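Long-range contacts in S-M checkpoint control protein RAD4 (Schizosaccharomyces pombe, PDB 4BMD), which acts as an essential DNA replication factor and checkpoint adaptor coupling S and M phases, represented here by its third and fourth BRCT domains: residues F98-V104 against A128-G133; F107-H113 against L132-E138. All blocks are in the same frame, centred on the assembly; numbering follows the deposited sequence.

Interaction 1 (F98-V104 against A128-G133); sequences FFRPSLV and ALTILG
Leu132 sets its CD2 branch between Phe99 and Leu103, joining segment 98-104 to the end of helix 119-131. Leu132 CD2 lies 3.9 Å from Phe99 CD1, and the two side chains run past each other in opposite directions; Leu103, by contrast, lies alongside Leu132 and points the same way, its CD1 4.1 Å from Leu132 CD2. With CG anti to the backbone N (chi1 177°), Phe99 brings its CE1 to 3.2 Å from Ile131 O, while its CD1 lies near Ile131 CG1. Ile131 itself crosses Phe98 at about a right angle: its CD1 reaches Phe98 CE1 at 4.0 Å, and Ala128 CB adds a second methyl at Phe98 CZ, 3.9 Å away. At the far end, Val104 CA directs its hydrogen almost straight at Leu132 O (3.2 Å, 175°), while Val104 CG1 rests on Gly133 CA, where the helix closes in a Schellman motif. A serine in place of Phe99 would probably leave Leu132 CD2 and Ile131 CG1 without their aromatic neighbour and open a gap beside the helix end. Ile183 of helix 177-185 touches both Phe98 and Leu132, and the Phe99 backbone is hydrogen-bonded to Val61. No conventional hydrogen bond spans the two segments, which implies that apolar fit, helped by a CA-H...O contact, holds the segment leading into the fourth BRCT repeat on that repeat's first long helix, 119-131.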
ATOM      1  N   PHE A  98       5.094   5.237   2.970  1.00 33.08           N
ATOM      2  CA  PHE A  98       4.037   5.328   3.967  1.00 31.70           C
ATOM      3  C   PHE A  98       4.436   4.714   5.300  1.00 32.77           C
ATOM      4  O   PHE A  98       3.870   5.051   6.339  1.00 38.04           O
ATOM      5  CB  PHE A  98       2.762   4.649   3.454  1.00 34.76           C
ATOM      6  CG  PHE A  98       2.932   3.184   3.151  1.00 34.15           C
ATOM      7  CD1 PHE A  98       2.798   2.231   4.150  1.00 29.18           C
ATOM      8  CD2 PHE A  98       3.215   2.760   1.864  1.00 29.36           C
ATOM      9  CE1 PHE A  98       2.956   0.886   3.872  1.00 28.30           C
ATOM     10  CE2 PHE A  98       3.370   1.415   1.579  1.00 32.46           C
ATOM     11  CZ  PHE A  98       3.242   0.478   2.585  1.00 30.37           C
ATOM     12  N   PHE A  99       5.404   3.805   5.268  1.00 33.25           N
ATOM     13  CA  PHE A  99       5.748   3.036   6.458  1.00 33.48           C
ATOM     14  C   PHE A  99       6.364   3.861   7.585  1.00 30.68           C
ATOM     15  O   PHE A  99       7.360   4.557   7.396  1.00 33.93           O
ATOM     16  CB  PHE A  99       6.667   1.862   6.119  1.00 27.34           C
ATOM     17  CG  PHE A  99       7.109   1.084   7.324  1.00 35.60           C
ATOM     18  CD1 PHE A  99       6.211   0.288   8.017  1.00 39.80           C
ATOM     19  CD2 PHE A  99       8.416   1.156   7.773  1.00 32.29           C
ATOM     20  CE1 PHE A  99       6.609  -0.424   9.131  1.00 28.72           C
ATOM     21  CE2 PHE A  99       8.820   0.446   8.886  1.00 35.94           C
ATOM     22  CZ  PHE A  99       7.915  -0.346   9.565  1.00 35.01           C
ATOM     23  N   ARG A 100       5.748   3.766   8.757  1.00 33.44           N
ATOM     24  CA  ARG A 100       6.255   4.416   9.958  0.53 36.82           C
ATOM     25  C   ARG A 100       6.282   3.421  11.112  1.00 40.68           C
ATOM     26  O   ARG A 100       5.239   2.909  11.520  1.00 45.73           O
ATOM     27  CB  ARG A 100       5.390   5.625  10.323  0.53 36.62           C
ATOM     28  CG  ARG A 100       5.497   6.790   9.352  0.53 38.23           C
ATOM     29  CD  ARG A 100       4.592   7.937   9.774  0.53 40.98           C
ATOM     30  NE  ARG A 100       4.807   9.136   8.968  0.53 45.07           N
ATOM     31  CZ  ARG A 100       4.172   9.394   7.829  0.53 34.53           C
ATOM     32  NH1 ARG A 100       3.282   8.536   7.354  0.53 36.41           N
ATOM     33  NH2 ARG A 100       4.430  10.510   7.162  0.53 38.69           N
ATOM     34  N   PRO A 101       7.482   3.141  11.643  1.00 39.13           N
ATOM     35  CA  PRO A 101       7.670   2.189  12.746  1.00 38.91           C
ATOM     36  C   PRO A 101       6.860   2.536  13.995  1.00 38.43           C
ATOM     37  O   PRO A 101       6.612   1.659  14.822  1.00 40.14           O
ATOM     38  CB  PRO A 101       9.168   2.295  13.043  1.00 39.67           C
ATOM     39  CG  PRO A 101       9.771   2.732  11.754  1.00 36.72           C
ATOM     40  CD  PRO A 101       8.767   3.667  11.148  1.00 41.87           C
ATOM     41  N   SER A 102       6.454   3.795  14.128  1.00 33.38           N
ATOM     42  CA  SER A 102       5.671   4.225  15.283  1.00 33.24           C
ATOM     43  C   SER A 102       4.237   3.710  15.218  1.00 36.38           C
ATOM     44  O   SER A 102       3.515   3.734  16.216  1.00 38.25           O
ATOM     45  CB  SER A 102       5.681   5.752  15.405  1.00 31.12           C
ATOM     46  OG  SER A 102       5.167   6.365  14.235  1.00 42.51           O
ATOM     47  N   LEU A 103       3.827   3.246  14.040  1.00 30.44           N
ATOM     48  CA  LEU A 103       2.483   2.707  13.851  1.00 30.29           C
ATOM     49  C   LEU A 103       2.411   1.235  14.241  1.00 30.94           C
ATOM     50  O   LEU A 103       1.336   0.717  14.540  1.00 36.91           O
ATOM     51  CB  LEU A 103       2.034   2.879  12.399  1.00 25.74           C
ATOM     52  CG  LEU A 103       1.753   4.309  11.938  1.00 27.74           C
ATOM     53  CD1 LEU A 103       1.440   4.339  10.452  1.00 26.44           C
ATOM     54  CD2 LEU A 103       0.609   4.909  12.739  1.00 22.50           C
ATOM     55  N   VAL A 104       3.565   0.572  14.234  1.00 37.00           N
ATOM     56  CA  VAL A 104       3.648  -0.862  14.517  1.00 28.98           C
ATOM     57  C   VAL A 104       3.031  -1.322  15.850  1.00 31.22           C
ATOM     58  O   VAL A 104       2.262  -2.285  15.863  1.00 32.35           O
ATOM     59  CB  VAL A 104       5.097  -1.392  14.382  1.00 37.25           C
ATOM     60  CG1 VAL A 104       5.138  -2.898  14.600  1.00 24.17           C
ATOM     61  CG2 VAL A 104       5.664  -1.034  13.018  1.00 32.46           C
ATOM     62  N   ALA A 128       1.112  -4.238   3.075  1.00 29.14           N
ATOM     63  CA  ALA A 128       1.133  -2.992   3.831  1.00 32.05           C
ATOM     64  C   ALA A 128       0.730  -3.235   5.281  1.00 28.92           C
ATOM     65  O   ALA A 128       1.421  -2.809   6.203  1.00 32.90           O
ATOM     66  CB  ALA A 128       0.218  -1.965   3.189  1.00 29.88           C
ATOM     67  N   LEU A 129      -0.386  -3.930   5.474  1.00 26.40           N
ATOM     68  CA  LEU A 129      -0.886  -4.220   6.815  1.00 29.50           C
ATOM     69  C   LEU A 129       0.053  -5.139   7.588  1.00 32.37           C
ATOM     70  O   LEU A 129       0.125  -5.073   8.816  1.00 32.15           O
ATOM     71  CB  LEU A 129      -2.286  -4.833   6.743  1.00 26.35           C
ATOM     72  CG  LEU A 129      -3.422  -3.863   6.418  1.00 22.30           C
ATOM     73  CD1 LEU A 129      -4.709  -4.616   6.123  1.00 19.18           C
ATOM     74  CD2 LEU A 129      -3.622  -2.890   7.569  1.00 25.15           C
ATOM     75  N   THR A 130       0.771  -5.994   6.868  1.00 28.14           N
ATOM     76  CA  THR A 130       1.691  -6.935   7.498  1.00 27.50           C
ATOM     77  C   THR A 130       2.909  -6.228   8.089  1.00 31.73           C
ATOM     78  O   THR A 130       3.254  -6.445   9.250  1.00 33.43           O
ATOM     79  CB  THR A 130       2.148  -8.032   6.516  1.00 38.17           C
ATOM     80  OG1 THR A 130       1.003  -8.746   6.030  1.00 27.13           O
ATOM     81  CG2 THR A 130       3.084  -9.011   7.205  1.00 25.82           C
ATOM     82  N   ILE A 131       3.555  -5.377   7.296  1.00 27.46           N
ATOM     83  CA  ILE A 131       4.729  -4.649   7.774  1.00 40.35           C
ATOM     84  C   ILE A 131       4.358  -3.618   8.836  1.00 35.92           C
ATOM     85  O   ILE A 131       5.198  -3.212   9.637  1.00 38.53           O
ATOM     86  CB  ILE A 131       5.502  -3.956   6.627  1.00 41.28           C
ATOM     87  CG1 ILE A 131       4.602  -2.968   5.886  1.00 40.80           C
ATOM     88  CG2 ILE A 131       6.074  -4.985   5.666  1.00 45.58           C
ATOM     89  CD1 ILE A 131       5.301  -2.236   4.765  1.00 44.10           C
ATOM     90  N   LEU A 132       3.095  -3.201   8.842  1.00 34.76           N
ATOM     91  CA  LEU A 132       2.615  -2.251   9.839  1.00 28.34           C
ATOM     92  C   LEU A 132       2.364  -2.919  11.188  1.00 36.98           C
ATOM     93  O   LEU A 132       2.064  -2.246  12.172  1.00 35.82           O
ATOM     94  CB  LEU A 132       1.350  -1.543   9.352  1.00 29.81           C
ATOM     95  CG  LEU A 132       1.566  -0.462   8.292  1.00 35.86           C
ATOM     96  CD1 LEU A 132       0.233   0.051   7.783  1.00 25.57           C
ATOM     97  CD2 LEU A 132       2.411   0.679   8.843  1.00 32.91           C
ATOM     98  N   GLY A 133       2.483  -4.244  11.229  1.00 30.24           N
ATOM     99  CA  GLY A 133       2.413  -4.973  12.482  1.00 29.75           C
ATOM    100  C   GLY A 133       1.159  -5.804  12.672  1.00 32.92           C
ATOM    101  O   GLY A 133       1.015  -6.497  13.678  1.00 38.52           O
TER

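Interaction 2 (F107-H113 against L132-E138); sequences FNGLSIH and LGAVVHE
Ser111 and Ile112 run parallel to Val135 and Val136 in two neighbouring bridges, the short strands 111-113 and 135-137 being inclined by 38°. Three nearly straight backbone bonds join them: Val135 N to Leu110 O at 3.0 Å, Ile112 N to Val135 O, and His137 N to Ile112 O at 2.8 Å. Beyond these, the His113 ring takes over from the backbone. A chi1 of 176° swings the ring away from the backbone N, and its ND1 donates to His137 O at 3.0 Å; the oxygen lies in the ring plane, yet the donor stands above the carbonyl plane. That bond and the hydrogen bond between His113 NE2 and Lys162 NZ together would fix the turn of the imidazole. On the same side of the sheet, Ser111 CB lies 3.9 Å from His137 CD2, while Ser111 OG turns to Ser145. The other side carries Ile112 and Val136, both packed on Leu129 of helix 119-131; Ile112 CD1 also reaches back to Ala134 CB at 3.9 Å. Before the strands, Phe107 receives Leu132 CB over one face of its ring and sets its own CB 4.0 Å from Ala134 CB; Phe188 meets this ring edge-to-face. Phe107 also begins a type II turn ending at Leu110, and a water beside the turn accepts from Gly109 N and donates to Gly133 O, bridging the two loops. This is the first beta-alpha-beta unit of the protein's fourth BRCT domain, with 135-137 at one margin of its parallel sheet. Its chemistry implies a seam held mainly by directed backbone bonds, extended by a histidine at one end and by a water and apolar packing at the other.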
ATOM      1  N   PHE A 107      -0.839  -1.549  15.498  1.00 28.95           N
ATOM      2  CA  PHE A 107      -1.428  -2.607  14.680  1.00 32.13           C
ATOM      3  C   PHE A 107      -1.127  -3.992  15.240  1.00 36.34           C
ATOM      4  O   PHE A 107      -1.733  -4.980  14.827  1.00 33.49           O
ATOM      5  CB  PHE A 107      -0.933  -2.523  13.234  1.00 28.48           C
ATOM      6  CG  PHE A 107      -1.574  -1.427  12.433  1.00 30.74           C
ATOM      7  CD1 PHE A 107      -2.790  -1.633  11.802  1.00 30.37           C
ATOM      8  CD2 PHE A 107      -0.957  -0.194  12.302  1.00 29.79           C
ATOM      9  CE1 PHE A 107      -3.383  -0.630  11.061  1.00 23.06           C
ATOM     10  CE2 PHE A 107      -1.544   0.813  11.561  1.00 26.66           C
ATOM     11  CZ  PHE A 107      -2.759   0.596  10.940  1.00 32.28           C
ATOM     12  N   ASN A 108      -0.185  -4.057  16.175  1.00 41.11           N
ATOM     13  CA  ASN A 108       0.225  -5.326  16.770  1.00 34.92           C
ATOM     14  C   ASN A 108      -0.913  -6.056  17.472  1.00 38.50           C
ATOM     15  O   ASN A 108      -1.637  -5.472  18.280  1.00 45.47           O
ATOM     16  CB  ASN A 108       1.384  -5.109  17.744  1.00 43.43           C
ATOM     17  CG  ASN A 108       2.673  -5.739  17.262  1.00 54.91           C
ATOM     18  OD1 ASN A 108       3.467  -5.102  16.569  1.00 56.49           O
ATOM     19  ND2 ASN A 108       2.887  -6.998  17.624  1.00 63.75           N
ATOM     20  N   GLY A 109      -1.068  -7.338  17.155  1.00 36.29           N
ATOM     21  CA  GLY A 109      -2.091  -8.160  17.774  1.00 39.29           C
ATOM     22  C   GLY A 109      -3.419  -8.114  17.044  1.00 41.80           C
ATOM     23  O   GLY A 109      -4.307  -8.926  17.301  1.00 42.06           O
ATOM     24  N   LEU A 110      -3.558  -7.159  16.131  1.00 43.14           N
ATOM     25  CA  LEU A 110      -4.799  -6.999  15.384  1.00 30.12           C
ATOM     26  C   LEU A 110      -4.922  -8.008  14.249  1.00 26.79           C
ATOM     27  O   LEU A 110      -4.080  -8.060  13.354  1.00 30.94           O
ATOM     28  CB  LEU A 110      -4.919  -5.579  14.827  1.00 24.47           C
ATOM     29  CG  LEU A 110      -5.061  -4.441  15.840  1.00 41.27           C
ATOM     30  CD1 LEU A 110      -5.203  -3.109  15.122  1.00 27.39           C
ATOM     31  CD2 LEU A 110      -6.245  -4.684  16.764  1.00 30.96           C
ATOM     32  N   SER A 111      -5.979  -8.809  14.300  1.00 34.90           N
ATOM     33  CA  SER A 111      -6.272  -9.758  13.234  0.51 30.93           C
ATOM     34  C   SER A 111      -7.272  -9.142  12.261  1.00 30.87           C
ATOM     35  O   SER A 111      -8.393  -8.801  12.637  1.00 34.73           O
ATOM     36  CB  SER A 111      -6.815 -11.067  13.809  0.51 30.46           C
ATOM     37  OG  SER A 111      -7.949 -10.835  14.626  0.51 33.23           O
ATOM     38  N   ILE A 112      -6.858  -8.996  11.006  1.00 30.56           N
ATOM     39  CA  ILE A 112      -7.681  -8.315  10.012  1.00 27.86           C
ATOM     40  C   ILE A 112      -7.999  -9.184   8.798  1.00 27.93           C
ATOM     41  O   ILE A 112      -7.117  -9.837   8.241  1.00 24.84           O
ATOM     42  CB  ILE A 112      -6.999  -7.015   9.523  1.00 28.88           C
ATOM     43  CG1 ILE A 112      -6.553  -6.161  10.712  1.00 27.18           C
ATOM     44  CG2 ILE A 112      -7.927  -6.223   8.612  1.00 29.21           C
ATOM     45  CD1 ILE A 112      -5.882  -4.862  10.315  1.00 30.47           C
ATOM     46  N   HIS A 113      -9.268  -9.185   8.397  1.00 24.32           N
ATOM     47  CA  HIS A 113      -9.683  -9.832   7.159  1.00 17.72           C
ATOM     48  C   HIS A 113     -10.209  -8.787   6.182  1.00 21.82           C
ATOM     49  O   HIS A 113     -10.969  -7.897   6.563  1.00 26.96           O
ATOM     50  CB  HIS A 113     -10.755 -10.892   7.424  1.00 20.40           C
ATOM     51  CG  HIS A 113     -11.294 -11.523   6.179  1.00 22.10           C
ATOM     52  ND1 HIS A 113     -10.522 -12.300   5.343  1.00 19.58           N
ATOM     53  CD2 HIS A 113     -12.526 -11.477   5.618  1.00 23.66           C
ATOM     54  CE1 HIS A 113     -11.256 -12.712   4.324  1.00 26.78           C
ATOM     55  NE2 HIS A 113     -12.476 -12.226   4.467  1.00 20.84           N
ATOM     56  N   LEU A 132       3.095  -3.201   8.842  1.00 34.76           N
ATOM     57  CA  LEU A 132       2.615  -2.251   9.839  1.00 28.34           C
ATOM     58  C   LEU A 132       2.364  -2.919  11.188  1.00 36.98           C
ATOM     59  O   LEU A 132       2.064  -2.246  12.172  1.00 35.82           O
ATOM     60  CB  LEU A 132       1.350  -1.543   9.352  1.00 29.81           C
ATOM     61  CG  LEU A 132       1.566  -0.462   8.292  1.00 35.86           C
ATOM     62  CD1 LEU A 132       0.233   0.051   7.783  1.00 25.57           C
ATOM     63  CD2 LEU A 132       2.411   0.679   8.843  1.00 32.91           C
ATOM     64  N   GLY A 133       2.483  -4.244  11.229  1.00 30.24           N
ATOM     65  CA  GLY A 133       2.413  -4.973  12.482  1.00 29.75           C
ATOM     66  C   GLY A 133       1.159  -5.804  12.672  1.00 32.92           C
ATOM     67  O   GLY A 133       1.015  -6.497  13.678  1.00 38.52           O
ATOM     68  N   ALA A 134       0.249  -5.740  11.707  1.00 31.91           N
ATOM     69  CA  ALA A 134      -1.002  -6.482  11.805  1.00 32.52           C
ATOM     70  C   ALA A 134      -0.881  -7.874  11.195  1.00 32.56           C
ATOM     71  O   ALA A 134       0.067  -8.166  10.467  1.00 33.57           O
ATOM     72  CB  ALA A 134      -2.132  -5.706  11.139  1.00 28.11           C
ATOM     73  N   VAL A 135      -1.847  -8.732  11.505  1.00 29.06           N
ATOM     74  CA  VAL A 135      -1.901 -10.065  10.925  1.00 24.59           C
ATOM     75  C   VAL A 135      -3.102 -10.183   9.997  1.00 28.65           C
ATOM     76  O   VAL A 135      -4.248 -10.101  10.439  1.00 30.55           O
ATOM     77  CB  VAL A 135      -1.993 -11.155  12.008  1.00 31.65           C
ATOM     78  CG1 VAL A 135      -2.181 -12.520  11.369  1.00 28.28           C
ATOM     79  CG2 VAL A 135      -0.752 -11.138  12.885  1.00 26.96           C
ATOM     80  N   VAL A 136      -2.835 -10.368   8.710  1.00 31.31           N
ATOM     81  CA  VAL A 136      -3.899 -10.473   7.720  1.00 32.95           C
ATOM     82  C   VAL A 136      -4.335 -11.921   7.527  1.00 30.76           C
ATOM     83  O   VAL A 136      -3.517 -12.793   7.243  1.00 40.68           O
ATOM     84  CB  VAL A 136      -3.462  -9.892   6.365  1.00 27.26           C
ATOM     85  CG1 VAL A 136      -4.612  -9.951   5.371  1.00 27.47           C
ATOM     86  CG2 VAL A 136      -2.974  -8.464   6.540  1.00 25.00           C
ATOM     87  N   HIS A 137      -5.630 -12.168   7.684  1.00 31.96           N
ATOM     88  CA  HIS A 137      -6.181 -13.510   7.543  1.00 26.36           C
ATOM     89  C   HIS A 137      -6.875 -13.696   6.198  1.00 28.04           C
ATOM     90  O   HIS A 137      -7.633 -12.834   5.754  1.00 31.01           O
ATOM     91  CB  HIS A 137      -7.147 -13.815   8.687  1.00 26.30           C
ATOM     92  CG  HIS A 137      -6.465 -14.120   9.985  1.00 41.06           C
ATOM     93  ND1 HIS A 137      -6.464 -15.378  10.547  1.00 52.15           N
ATOM     94  CD2 HIS A 137      -5.753 -13.333  10.824  1.00 36.70           C
ATOM     95  CE1 HIS A 137      -5.786 -15.351  11.681  1.00 52.18           C
ATOM     96  NE2 HIS A 137      -5.344 -14.121  11.872  1.00 34.01           N
ATOM     97  N   GLU A 138      -6.615 -14.832   5.561  1.00 33.52           N
ATOM     98  CA  GLU A 138      -7.185 -15.123   4.251  0.57 35.69           C
ATOM     99  C   GLU A 138      -8.688 -15.370   4.322  1.00 31.59           C
ATOM    100  O   GLU A 138      -9.395 -15.221   3.326  1.00 34.31           O
ATOM    101  CB  GLU A 138      -6.484 -16.327   3.616  0.57 40.54           C
ATOM    102  CG  GLU A 138      -5.018 -16.090   3.288  0.57 47.03           C
ATOM    103  CD  GLU A 138      -4.821 -15.067   2.183  0.57 53.04           C
ATOM    104  OE1 GLU A 138      -5.763 -14.856   1.389  0.57 53.23           O
ATOM    105  OE2 GLU A 138      -3.724 -14.475   2.110  0.57 46.76           O
TER
HETATM  106  O   HOH W   1       0.045  -8.535  15.078  1.00 48.05           O

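In the fold
Both contacts are partly buried and meet at Leu132 and Gly133, where helix 119-131 gives way to strand 135-137. Interaction 1 lays an incoming loop on the end of that helix; interaction 2 joins the strands that precede and follow it. Leu129 ties them together: its O probably accepts a hydrogen bond from Ala134 N, and its side chain packs on Val136 and Ile112. The chemistry divides accordingly. Around 98-104 and 128-133 apolar side chains do the work and none of the touching residues is exposed, whereas 107-113 and 132-138 rely on hydrogen bonds and include exposed residues such as Val135 and Glu138, the latter salt-bridged to Lys126.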